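PDB 1T3Q: quinoline 2-oxidoreductase small subunit from Pseudomonas putida, which carries the two [2Fe-2S] clusters of a molybdenum hydroxylase that oxidises quinoline, probably relaying electrons from the molybdenum centre toward FAD. Local coordinates for residues D33-V38 against T42-G47; I12-N17 against R21-E26; N93-S98 against G113-A118; R119-L122 against A127-R130. One frame throughout, in Å; residues are numbered along the deposited sequence.

Contact 1: residues D33-V38 against T42-G47. With FES (Fe2/s2 (inorganic) cluster), chain H.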
loop_
_atom_site.group_PDB
_atom_site.type_symbol
_atom_site.label_atom_id
_atom_site.label_comp_id
_atom_site.label_asym_id
_atom_site.label_seq_id
_atom_site.Cartn_x
_atom_site.Cartn_y
_atom_site.Cartn_z
ATOM N N ASP A 33 -8.958 -2.181 21.608
ATOM C CA ASP A 33 -7.605 -1.973 21.084
ATOM C C ASP A 33 -6.858 -3.296 20.872
ATOM O O ASP A 33 -6.136 -3.453 19.889
ATOM C CB ASP A 33 -6.785 -1.083 22.033
ATOM C CG ASP A 33 -7.013 0.410 21.802
ATOM O OD1 ASP A 33 -6.466 1.224 22.582
ATOM O OD2 ASP A 33 -7.734 0.780 20.847
ATOM N N ALA A 34 -7.020 -4.247 21.789
ATOM C CA ALA A 34 -6.328 -5.528 21.651
ATOM C C ALA A 34 -6.801 -6.276 20.411
ATOM O O ALA A 34 -5.986 -6.794 19.641
ATOM C CB ALA A 34 -6.534 -6.383 22.900
ATOM N N LEU A 35 -8.116 -6.335 20.216
ATOM C CA LEU A 35 -8.667 -7.016 19.049
ATOM C C LEU A 35 -8.124 -6.363 17.780
ATOM O O LEU A 35 -7.651 -7.035 16.871
ATOM C CB LEU A 35 -10.201 -6.931 19.053
ATOM C CG LEU A 35 -10.931 -7.770 20.111
ATOM C CD1 LEU A 35 -12.405 -7.407 20.149
ATOM C CD2 LEU A 35 -10.748 -9.253 19.797
ATOM N N ARG A 36 -8.177 -5.037 17.744
ATOM C CA ARG A 36 -7.722 -4.290 16.581
ATOM C C ARG A 36 -6.225 -4.334 16.314
ATOM O O ARG A 36 -5.794 -4.694 15.218
ATOM C CB ARG A 36 -8.147 -2.822 16.709
ATOM C CG ARG A 36 -9.655 -2.586 16.783
ATOM C CD ARG A 36 -9.940 -1.122 17.109
ATOM N NE ARG A 36 -9.146 -0.239 16.256
ATOM C CZ ARG A 36 -9.384 -0.026 14.964
ATOM N NH1 ARG A 36 -10.411 -0.622 14.366
ATOM N NH2 ARG A 36 -8.575 0.759 14.261
ATOM N N GLU A 37 -5.437 -3.971 17.324
ATOM C CA GLU A 37 -3.988 -3.888 17.186
ATOM C C GLU A 37 -3.145 -5.123 17.510
ATOM O O GLU A 37 -2.081 -5.316 16.923
ATOM C CB GLU A 37 -3.507 -2.676 17.999
ATOM C CG GLU A 37 -4.160 -1.377 17.515
ATOM C CD GLU A 37 -4.014 -0.203 18.475
ATOM O OE1 GLU A 37 -4.489 0.900 18.124
ATOM O OE2 GLU A 37 -3.444 -0.373 19.575
ATOM N N VAL A 38 -3.601 -5.966 18.426
ATOM C CA VAL A 38 -2.824 -7.156 18.757
ATOM C C VAL A 38 -3.279 -8.370 17.950
ATOM O O VAL A 38 -2.457 -9.082 17.377
ATOM C CB VAL A 38 -2.905 -7.486 20.258
ATOM C CG1 VAL A 38 -2.119 -8.768 20.554
ATOM C CG2 VAL A 38 -2.337 -6.330 21.072
ATOM N N THR A 42 -9.593 -5.440 12.809
ATOM C CA THR A 42 -10.012 -4.046 12.868
ATOM C C THR A 42 -11.487 -3.777 12.600
ATOM O O THR A 42 -11.898 -2.620 12.502
ATOM C CB THR A 42 -9.152 -3.171 11.912
ATOM O OG1 THR A 42 -9.219 -3.693 10.579
ATOM C CG2 THR A 42 -7.697 -3.165 12.365
ATOM N N GLY A 43 -12.293 -4.831 12.497
ATOM C CA GLY A 43 -13.712 -4.631 12.264
ATOM C C GLY A 43 -14.378 -3.904 13.421
ATOM O O GLY A 43 -15.331 -3.149 13.230
ATOM N N THR A 44 -13.880 -4.139 14.631
ATOM C CA THR A 44 -14.413 -3.486 15.826
ATOM C C THR A 44 -13.899 -2.045 15.799
ATOM O O THR A 44 -12.691 -1.817 15.725
ATOM C CB THR A 44 -13.920 -4.209 17.111
ATOM O OG1 THR A 44 -14.403 -5.563 17.105
ATOM C CG2 THR A 44 -14.435 -3.507 18.360
ATOM N N LYS A 45 -14.817 -1.085 15.848
ATOM C CA LYS A 45 -14.455 0.331 15.781
ATOM C C LYS A 45 -14.564 1.060 17.109
ATOM O O LYS A 45 -15.328 0.669 17.991
ATOM C CB LYS A 45 -15.339 1.058 14.752
ATOM C CG LYS A 45 -15.409 0.417 13.364
ATOM C CD LYS A 45 -14.041 0.222 12.719
ATOM C CE LYS A 45 -14.183 -0.304 11.300
ATOM N NZ LYS A 45 -12.890 -0.767 10.728
ATOM N N ILE A 46 -13.807 2.148 17.225
ATOM C CA ILE A 46 -13.792 2.962 18.431
ATOM C C ILE A 46 -14.250 4.382 18.112
ATOM O O ILE A 46 -13.632 5.068 17.296
ATOM C CB ILE A 46 -12.368 3.030 19.022
ATOM C CG1 ILE A 46 -11.876 1.618 19.349
ATOM C CG2 ILE A 46 -12.365 3.901 20.262
ATOM C CD1 ILE A 46 -10.427 1.568 19.792
ATOM N N GLY A 47 -15.325 4.821 18.757
ATOM C CA GLY A 47 -15.828 6.160 18.510
ATOM C C GLY A 47 -15.872 7.086 19.716
ATOM O O GLY A 47 -16.099 8.289 19.554
HETATM FE FE1 FES H . -17.923 4.125 22.035
HETATM FE FE2 FES H . -16.948 1.786 23.032
HETATM S S1 FES H . -18.916 2.547 23.399
HETATM S S2 FES H . -15.929 3.240 21.578
#

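Contact 2: residues I12-N17 against R21-E26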
loop_
_atom_site.group_PDB
_atom_site.type_symbol
_atom_site.label_atom_id
_atom_site.label_comp_id
_atom_site.label_asym_id
_atom_site.label_seq_id
_atom_site.Cartn_x
_atom_site.Cartn_y
_atom_site.Cartn_z
ATOM N N ILE A 12 -3.104 -14.065 27.348
ATOM C CA ILE A 12 -4.547 -14.220 27.419
ATOM C C ILE A 12 -5.053 -15.293 26.471
ATOM O O ILE A 12 -4.708 -15.315 25.291
ATOM C CB ILE A 12 -5.269 -12.889 27.106
ATOM C CG1 ILE A 12 -4.772 -11.797 28.063
ATOM C CG2 ILE A 12 -6.781 -13.069 27.239
ATOM C CD1 ILE A 12 -4.913 -12.148 29.537
ATOM N N SER A 13 -5.879 -16.182 27.008
ATOM C CA SER A 13 -6.446 -17.274 26.237
ATOM C C SER A 13 -7.950 -17.078 26.079
ATOM O O SER A 13 -8.694 -17.074 27.063
ATOM C CB SER A 13 -6.153 -18.602 26.943
ATOM O OG SER A 13 -6.706 -19.692 26.233
ATOM N N ALA A 14 -8.396 -16.907 24.840
ATOM C CA ALA A 14 -9.817 -16.708 24.566
ATOM C C ALA A 14 -10.181 -17.235 23.184
ATOM O O ALA A 14 -9.325 -17.358 22.308
ATOM C CB ALA A 14 -10.165 -15.221 24.660
ATOM N N THR A 15 -11.451 -17.566 22.991
ATOM C CA THR A 15 -11.890 -18.043 21.693
ATOM C C THR A 15 -12.424 -16.830 20.936
ATOM O O THR A 15 -13.276 -16.100 21.437
ATOM C CB THR A 15 -12.994 -19.103 21.830
ATOM O OG1 THR A 15 -12.470 -20.236 22.534
ATOM C CG2 THR A 15 -13.475 -19.550 20.467
ATOM N N ILE A 16 -11.902 -16.606 19.737
ATOM C CA ILE A 16 -12.328 -15.473 18.926
ATOM C C ILE A 16 -12.899 -15.992 17.620
ATOM O O ILE A 16 -12.200 -16.629 16.832
ATOM C CB ILE A 16 -11.147 -14.523 18.642
ATOM C CG1 ILE A 16 -10.536 -14.062 19.966
ATOM C CG2 ILE A 16 -11.626 -13.323 17.817
ATOM C CD1 ILE A 16 -9.334 -13.135 19.821
ATOM N N ASN A 17 -14.183 -15.726 17.411
ATOM C CA ASN A 17 -14.900 -16.169 16.226
ATOM C C ASN A 17 -14.784 -17.675 16.012
ATOM O O ASN A 17 -14.535 -18.144 14.899
ATOM C CB ASN A 17 -14.415 -15.401 14.992
ATOM C CG ASN A 17 -14.697 -13.912 15.100
ATOM O OD1 ASN A 17 -15.705 -13.508 15.679
ATOM N ND2 ASN A 17 -13.816 -13.094 14.544
ATOM N N ARG A 21 -7.698 -18.654 20.598
ATOM C CA ARG A 21 -6.590 -17.746 20.340
ATOM C C ARG A 21 -5.796 -17.450 21.605
ATOM O O ARG A 21 -6.302 -17.570 22.723
ATOM C CB ARG A 21 -7.103 -16.426 19.748
ATOM C CG ARG A 21 -7.897 -16.568 18.453
ATOM C CD ARG A 21 -7.069 -17.205 17.350
ATOM N NE ARG A 21 -5.963 -16.355 16.914
ATOM C CZ ARG A 21 -6.091 -15.287 16.131
ATOM N NH1 ARG A 21 -5.019 -14.583 15.795
ATOM N NH2 ARG A 21 -7.283 -14.925 15.669
ATOM N N VAL A 22 -4.543 -17.065 21.410
ATOM C CA VAL A 22 -3.661 -16.715 22.508
ATOM C C VAL A 22 -2.962 -15.423 22.115
ATOM O O VAL A 22 -2.269 -15.373 21.104
ATOM C CB VAL A 22 -2.595 -17.803 22.754
ATOM C CG1 VAL A 22 -1.636 -17.346 23.841
ATOM C CG2 VAL A 22 -3.263 -19.110 23.159
ATOM N N PHE A 23 -3.162 -14.373 22.903
ATOM C CA PHE A 23 -2.529 -13.091 22.616
ATOM C C PHE A 23 -1.946 -12.462 23.875
ATOM O O PHE A 23 -2.413 -12.720 24.989
ATOM C CB PHE A 23 -3.531 -12.142 21.938
ATOM C CG PHE A 23 -4.829 -11.980 22.680
ATOM C CD1 PHE A 23 -4.982 -10.985 23.637
ATOM C CD2 PHE A 23 -5.901 -12.835 22.426
ATOM C CE1 PHE A 23 -6.180 -10.840 24.334
ATOM C CE2 PHE A 23 -7.105 -12.701 23.117
ATOM C CZ PHE A 23 -7.245 -11.702 24.074
ATOM N N TYR A 24 -0.909 -11.652 23.692
ATOM C CA TYR A 24 -0.244 -10.991 24.803
ATOM C C TYR A 24 -0.588 -9.517 24.845
ATOM O O TYR A 24 -0.482 -8.818 23.842
ATOM C CB TYR A 24 1.270 -11.173 24.698
ATOM C CG TYR A 24 1.702 -12.594 24.955
ATOM C CD1 TYR A 24 1.445 -13.601 24.026
ATOM C CD2 TYR A 24 2.321 -12.944 26.153
ATOM C CE1 TYR A 24 1.791 -14.922 24.287
ATOM C CE2 TYR A 24 2.669 -14.257 26.424
ATOM C CZ TYR A 24 2.401 -15.241 25.488
ATOM O OH TYR A 24 2.734 -16.544 25.767
ATOM N N VAL A 25 -0.994 -9.052 26.019
ATOM C CA VAL A 25 -1.382 -7.664 26.196
ATOM C C VAL A 25 -1.033 -7.136 27.575
ATOM O O VAL A 25 -0.803 -7.905 28.513
ATOM C CB VAL A 25 -2.912 -7.490 26.010
ATOM C CG1 VAL A 25 -3.302 -7.786 24.575
ATOM C CG2 VAL A 25 -3.659 -8.418 26.965
ATOM N N GLU A 26 -0.989 -5.813 27.689
ATOM C CA GLU A 26 -0.733 -5.169 28.969
ATOM C C GLU A 26 -2.110 -4.922 29.567
ATOM O O GLU A 26 -3.084 -4.746 28.833
ATOM C CB GLU A 26 -0.031 -3.825 28.787
ATOM C CG GLU A 26 1.348 -3.900 28.183
ATOM C CD GLU A 26 2.022 -2.548 28.146
ATOM O OE1 GLU A 26 1.502 -1.638 27.472
ATOM O OE2 GLU A 26 3.072 -2.390 28.801
HETATM O O HOH W 1 -7.304 -20.028 23.490
HETATM O O HOH W 2 -9.997 -16.083 15.594
#

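Contact 3: residues N93-S98 against G113-A118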
loop_
_atom_site.group_PDB
_atom_site.type_symbol
_atom_site.label_atom_id
_atom_site.label_comp_id
_atom_site.label_asym_id
_atom_site.label_seq_id
_atom_site.Cartn_x
_atom_site.Cartn_y
_atom_site.Cartn_z
ATOM N N ASN A 93 -24.580 -12.842 5.438
ATOM C CA ASN A 93 -25.651 -13.671 5.974
ATOM C C ASN A 93 -26.938 -12.865 5.886
ATOM O O ASN A 93 -26.920 -11.710 5.450
ATOM C CB ASN A 93 -25.348 -14.151 7.407
ATOM C CG ASN A 93 -25.442 -13.055 8.454
ATOM O OD1 ASN A 93 -25.185 -13.312 9.631
ATOM N ND2 ASN A 93 -25.813 -11.848 8.048
ATOM N N ALA A 94 -28.055 -13.463 6.279
ATOM C CA ALA A 94 -29.344 -12.791 6.178
ATOM C C ALA A 94 -29.379 -11.379 6.757
ATOM O O ALA A 94 -29.892 -10.459 6.118
ATOM C CB ALA A 94 -30.421 -13.647 6.828
ATOM N N LEU A 95 -28.847 -11.211 7.963
ATOM C CA LEU A 95 -28.845 -9.900 8.612
ATOM C C LEU A 95 -28.041 -8.878 7.813
ATOM O O LEU A 95 -28.522 -7.777 7.554
ATOM C CB LEU A 95 -28.277 -10.007 10.031
ATOM C CG LEU A 95 -28.265 -8.708 10.847
ATOM C CD1 LEU A 95 -29.670 -8.123 10.915
ATOM C CD2 LEU A 95 -27.724 -8.988 12.248
ATOM N N GLN A 96 -26.822 -9.247 7.429
ATOM C CA GLN A 96 -25.952 -8.360 6.656
ATOM C C GLN A 96 -26.594 -8.003 5.325
ATOM O O GLN A 96 -26.642 -6.834 4.937
ATOM C CB GLN A 96 -24.597 -9.025 6.404
ATOM C CG GLN A 96 -23.795 -9.294 7.665
ATOM C CD GLN A 96 -22.575 -10.146 7.395
ATOM O OE1 GLN A 96 -22.688 -11.256 6.870
ATOM N NE2 GLN A 96 -21.397 -9.635 7.752
ATOM N N ASP A 97 -27.090 -9.016 4.624
ATOM C CA ASP A 97 -27.728 -8.786 3.338
ATOM C C ASP A 97 -28.919 -7.851 3.484
ATOM O O ASP A 97 -29.178 -7.020 2.608
ATOM C CB ASP A 97 -28.172 -10.112 2.717
ATOM C CG ASP A 97 -28.929 -9.915 1.423
ATOM O OD1 ASP A 97 -30.177 -9.988 1.441
ATOM O OD2 ASP A 97 -28.274 -9.672 0.393
ATOM N N SER A 98 -29.640 -7.979 4.595
ATOM C CA SER A 98 -30.789 -7.125 4.843
ATOM C C SER A 98 -30.339 -5.673 5.028
ATOM O O SER A 98 -30.968 -4.748 4.510
ATOM C CB SER A 98 -31.540 -7.594 6.083
ATOM O OG SER A 98 -32.735 -6.857 6.238
ATOM N N GLY A 113 -21.003 -2.476 15.408
ATOM C CA GLY A 113 -21.733 -2.413 16.665
ATOM C C GLY A 113 -23.225 -2.650 16.496
ATOM O O GLY A 113 -23.854 -3.309 17.331
ATOM N N MET A 114 -23.797 -2.108 15.421
ATOM C CA MET A 114 -25.216 -2.283 15.133
ATOM C C MET A 114 -25.537 -3.768 14.992
ATOM O O MET A 114 -26.502 -4.260 15.571
ATOM C CB MET A 114 -25.593 -1.576 13.826
ATOM C CG MET A 114 -25.646 -0.062 13.908
ATOM S SD MET A 114 -26.962 0.498 14.982
ATOM C CE MET A 114 -26.512 2.268 15.138
ATOM N N LEU A 115 -24.720 -4.473 14.216
ATOM C CA LEU A 115 -24.916 -5.901 13.979
ATOM C C LEU A 115 -24.857 -6.736 15.257
ATOM O O LEU A 115 -25.649 -7.673 15.433
ATOM C CB LEU A 115 -23.882 -6.410 12.968
ATOM C CG LEU A 115 -24.038 -5.879 11.535
ATOM C CD1 LEU A 115 -22.806 -6.217 10.713
ATOM C CD2 LEU A 115 -25.288 -6.472 10.900
ATOM N N ALA A 116 -23.926 -6.397 16.146
ATOM C CA ALA A 116 -23.779 -7.118 17.406
ATOM C C ALA A 116 -25.068 -7.007 18.220
ATOM O O ALA A 116 -25.630 -8.014 18.665
ATOM C CB ALA A 116 -22.589 -6.551 18.206
ATOM N N THR A 117 -25.553 -5.786 18.403
ATOM C CA THR A 117 -26.773 -5.585 19.169
ATOM C C THR A 117 -27.963 -6.244 18.469
ATOM O O THR A 117 -28.789 -6.890 19.117
ATOM C CB THR A 117 -27.066 -4.085 19.384
ATOM O OG1 THR A 117 -25.972 -3.484 20.089
ATOM C CG2 THR A 117 -28.336 -3.901 20.210
ATOM N N ALA A 118 -28.042 -6.101 17.150
ATOM C CA ALA A 118 -29.151 -6.693 16.403
ATOM C C ALA A 118 -29.177 -8.215 16.558
ATOM O O ALA A 118 -30.246 -8.808 16.738
ATOM C CB ALA A 118 -29.059 -6.318 14.935
#

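Contact 4: residues R119-L122 against A127-R130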
loop_
_atom_site.group_PDB
_atom_site.type_symbol
_atom_site.label_atom_id
_atom_site.label_comp_id
_atom_site.label_asym_id
_atom_site.label_seq_id
_atom_site.Cartn_x
_atom_site.Cartn_y
_atom_site.Cartn_z
ATOM N N ARG A 119 -28.010 -8.849 16.493
ATOM C CA ARG A 119 -27.947 -10.301 16.637
ATOM C C ARG A 119 -28.510 -10.709 17.991
ATOM O O ARG A 119 -29.287 -11.658 18.095
ATOM C CB ARG A 119 -26.508 -10.807 16.516
ATOM C CG ARG A 119 -25.895 -10.696 15.136
ATOM C CD ARG A 119 -24.588 -11.471 15.095
ATOM N NE ARG A 119 -24.825 -12.900 15.282
ATOM C CZ ARG A 119 -23.913 -13.771 15.706
ATOM N NH1 ARG A 119 -24.235 -15.048 15.838
ATOM N NH2 ARG A 119 -22.687 -13.365 16.011
ATOM N N SER A 120 -28.112 -9.982 19.031
ATOM C CA SER A 120 -28.580 -10.265 20.381
ATOM C C SER A 120 -30.099 -10.188 20.467
ATOM O O SER A 120 -30.738 -11.039 21.082
ATOM C CB SER A 120 -27.964 -9.276 21.370
ATOM O OG SER A 120 -28.438 -9.528 22.681
ATOM N N ILE A 121 -30.669 -9.155 19.854
ATOM C CA ILE A 121 -32.114 -8.946 19.837
ATOM C C ILE A 121 -32.822 -10.119 19.162
ATOM O O ILE A 121 -33.785 -10.677 19.696
ATOM C CB ILE A 121 -32.482 -7.665 19.047
ATOM C CG1 ILE A 121 -31.958 -6.429 19.776
ATOM C CG2 ILE A 121 -33.988 -7.587 18.847
ATOM C CD1 ILE A 121 -32.155 -5.135 19.004
ATOM N N LEU A 122 -32.330 -10.478 17.981
ATOM C CA LEU A 122 -32.911 -11.552 17.187
ATOM C C LEU A 122 -32.772 -12.917 17.831
ATOM O O LEU A 122 -33.559 -13.823 17.547
ATOM C CB LEU A 122 -32.282 -11.564 15.794
ATOM C CG LEU A 122 -32.577 -10.297 14.986
ATOM C CD1 LEU A 122 -31.686 -10.244 13.754
ATOM C CD2 LEU A 122 -34.052 -10.275 14.602
ATOM N N ALA A 127 -38.735 -11.987 15.586
ATOM C CA ALA A 127 -39.556 -10.958 14.959
ATOM C C ALA A 127 -39.936 -9.866 15.951
ATOM O O ALA A 127 -41.102 -9.735 16.338
ATOM C CB ALA A 127 -40.816 -11.590 14.369
ATOM N N PRO A 128 -38.953 -9.067 16.388
ATOM C CA PRO A 128 -39.256 -7.997 17.339
ATOM C C PRO A 128 -40.062 -6.906 16.646
ATOM O O PRO A 128 -40.002 -6.771 15.430
ATOM C CB PRO A 128 -37.870 -7.517 17.762
ATOM C CG PRO A 128 -37.069 -7.702 16.510
ATOM C CD PRO A 128 -37.523 -9.067 16.028
ATOM N N SER A 129 -40.828 -6.144 17.416
ATOM C CA SER A 129 -41.618 -5.058 16.853
ATOM C C SER A 129 -40.659 -3.906 16.562
ATOM O O SER A 129 -39.551 -3.869 17.094
ATOM C CB SER A 129 -42.675 -4.597 17.854
ATOM O OG SER A 129 -42.073 -3.937 18.958
ATOM N N ARG A 130 -41.074 -2.966 15.721
ATOM C CA ARG A 130 -40.207 -1.834 15.418
ATOM C C ARG A 130 -39.871 -1.092 16.712
ATOM O O ARG A 130 -38.734 -0.669 16.910
ATOM C CB ARG A 130 -40.885 -0.888 14.419
ATOM C CG ARG A 130 -41.057 -1.482 13.028
ATOM C CD ARG A 130 -41.681 -0.479 12.062
ATOM N NE ARG A 130 -40.777 0.630 11.764
ATOM C CZ ARG A 130 -39.806 0.585 10.859
ATOM N NH1 ARG A 130 -39.610 -0.518 10.148
ATOM N NH2 ARG A 130 -39.024 1.641 10.668
#

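Contact 1: residues D33-V38 against T42-G47
R36 reaches from helix 31-39 over the loop that follows it, and its long side chain takes the largest share of the surface buried here. The chain is extended as far as CD, then bends at chi3 (48°), which brings the edge of the guanidinium to T44 O. NH1 of R36 donates to T44 O at 2.9 Å with an N-H...O angle of 156°, and the carbonyl oxygen lies in the guanidinium plane. CG2 of T42 covers one face of that group. K45 NZ turns back to bond T42 O at 2.8 Å. R36 and K45 then share one mate, D36 of the large subunit, whose carboxylate draws the two cations together. With an alanine at R36, T44 O would probably lose its donor and D36 of the large subunit one of its two cations. The apolar part packs closely around I46 CD1, which lies 3.8 Å from R36 CD and crosses D33, whose carboxylate pairs with K2 of the medium subunit. The solvent side is looser: E37 is exposed and turned away from the loop. Past I46 the loop enters the cluster site, where G47 N is 3.3 Å from sulfur S2. In the ferredoxin-like domain, L35 and T44 both rest on I58 of strand 57-60, while A34 and V38 pack the helix against strand 19-25.

Contact 2: residues I12-N17 against R21-E26
F23 has its CG between the backbone N and the carbonyl carbon (chi1 53°), a rotamer that lays the ring beneath I12 of the partner strand, while CG2 of I12, anti to its own N, drops toward the far end of the ring. The CB of I12 therefore stands over one ring face, 4.0 Å from the centroid of F23, in a CH-pi contact displaced toward the rim. CG2 of I12 comes within 3.5 Å of F23 CZ, and CD1 of I16 approaches CE2 of the same ring obliquely. The other branch of I12, through CG1, crosses V25 CG2 at about a right angle. These residues form the antiparallel beta hairpin of strands 10-16 and 19-25, the first two strands of the beta-grasp ferredoxin fold; the axes of the segments 12-16 and 21-25 lie at 139°. I12 and F23 are a hydrogen-bonded pair, with I12 N giving to F23 O at 2.8 Å; S13 and V22 are non-hydrogen-bonded; A14 and R21 are hydrogen-bonded again, R21 N to A14 O being 2.7 Å. I12, A14, R21 and F23 share the face covered by helix 31-39, where V38 touches F23 at CB. Replacing F23 by an alanine would probably leave I12 CB and CG2, I16 CD1 and A14 CB without the ring they pack on. On the other face, water 1 joins S13 OG to R21 O, donating to the latter. R21 CG packs on I16 CB, and bends at chi2 and chi3 turn the chain back so that NH2 gives an in-plane bond of 3.0 Å to water 2, which in turn donates to I16 O.

Contact 3: residues N93-S98 against G113-A118
L115 and L95 each bury nearly 70 Å² against the other helix and carry most of this contact between helices 94-101 and 111-124. Their side chains slide past one another in opposite directions, so that they meet flank to flank: L115 CD2 lies 3.7 Å from L95 CG and almost as near to L95 CD2. With CG anti to the backbone N (chi1 -178°), L95 extends straight toward the partner helix, and its CD2 continues to the methyl of A118, CB, at 4.0 Å, one turn beyond L115. The second branch of L115 is used by Q96, the third residue in buried surface, whose CG approaches L115 CD1 at 4.4 Å. The polar end of Q96 has other partners. Its OE1 takes the N-H of N93, the N-cap residue, in the carbonyl plane on a lone pair at 2.9 Å, the N3-to-N-cap half of a capping box, while NE2 bonds L27 O of the large subunit. One glutamine thus ties the helix start to a neighbouring chain while its aliphatic part joins the hydrophobic core. The segment axes are 11.2 Å apart and inclined at 132°, a spacing filled by the leucines. The side chains of L115 and the cluster ligand C110 are about 9 Å apart, and the pair is part of the helical domain that, as in related molybdenum hydroxylases, holds the second [2Fe-2S] cluster.

Contact 4: residues R119-L122 against A127-R130
P128 sets its ring against I121 and L122 at the helix-loop-helix turn that links helix 111-124 to helix 130-136 in the all-helical [2Fe-2S] domain. The two aliphatic side chains approach it differently. I121 crosses the proline at about a right angle: its CG2, placed anti to the backbone N while CG1 sits beside that N (chi1 -66°), points a methyl at the CB-CG side of the ring, 3.9 Å from P128 CG and 4.0 Å from P128 CB. L122 comes in obliquely and addresses another part, the CD end next to the imide nitrogen. The ring is therefore gripped at two places by neighbouring residues of one helical turn, and the contact is wholly apolar. The proline restricts phi here, and S129 follows as the N-cap of the next helix. There S129 OG caps a backbone N, and S129 N bonds the carboxylate of E132 in the manner of a capping box. Further apolar groups close round the trio: V133 of helix 130-136 touches P128, V136 touches I121, and L122 reaches I154 and V159. R130, just beyond, forms salt bridges with D152 and with D721 of the large subunit. On the leucine side the closest approach is between L122 CD2 and P128 CD, at 3.9 Å.

How the contacts relate
Contacts 2, 1, 3 and 4 follow one another in that order along the chain and fall into two pairs, one for each cluster-binding domain. Contacts 1 and 2 have centres about 13 Å apart and touch where helix 31-39 lies on strand 19-25, V38 CG1 meeting F23 CB at 3.9 Å. Contacts 3 and 4, about 11 Å apart between centres, share helix 111-124, and L95 of the former packs on R119 and L122 of the latter. Between the pairs nothing touches, and contacts 2 and 4 are about 30 Å apart between centres. The small subunit thus has a ferredoxin-like half and a helical half, each with its own core, consistent with two separate [2Fe-2S] clusters forming an electron path.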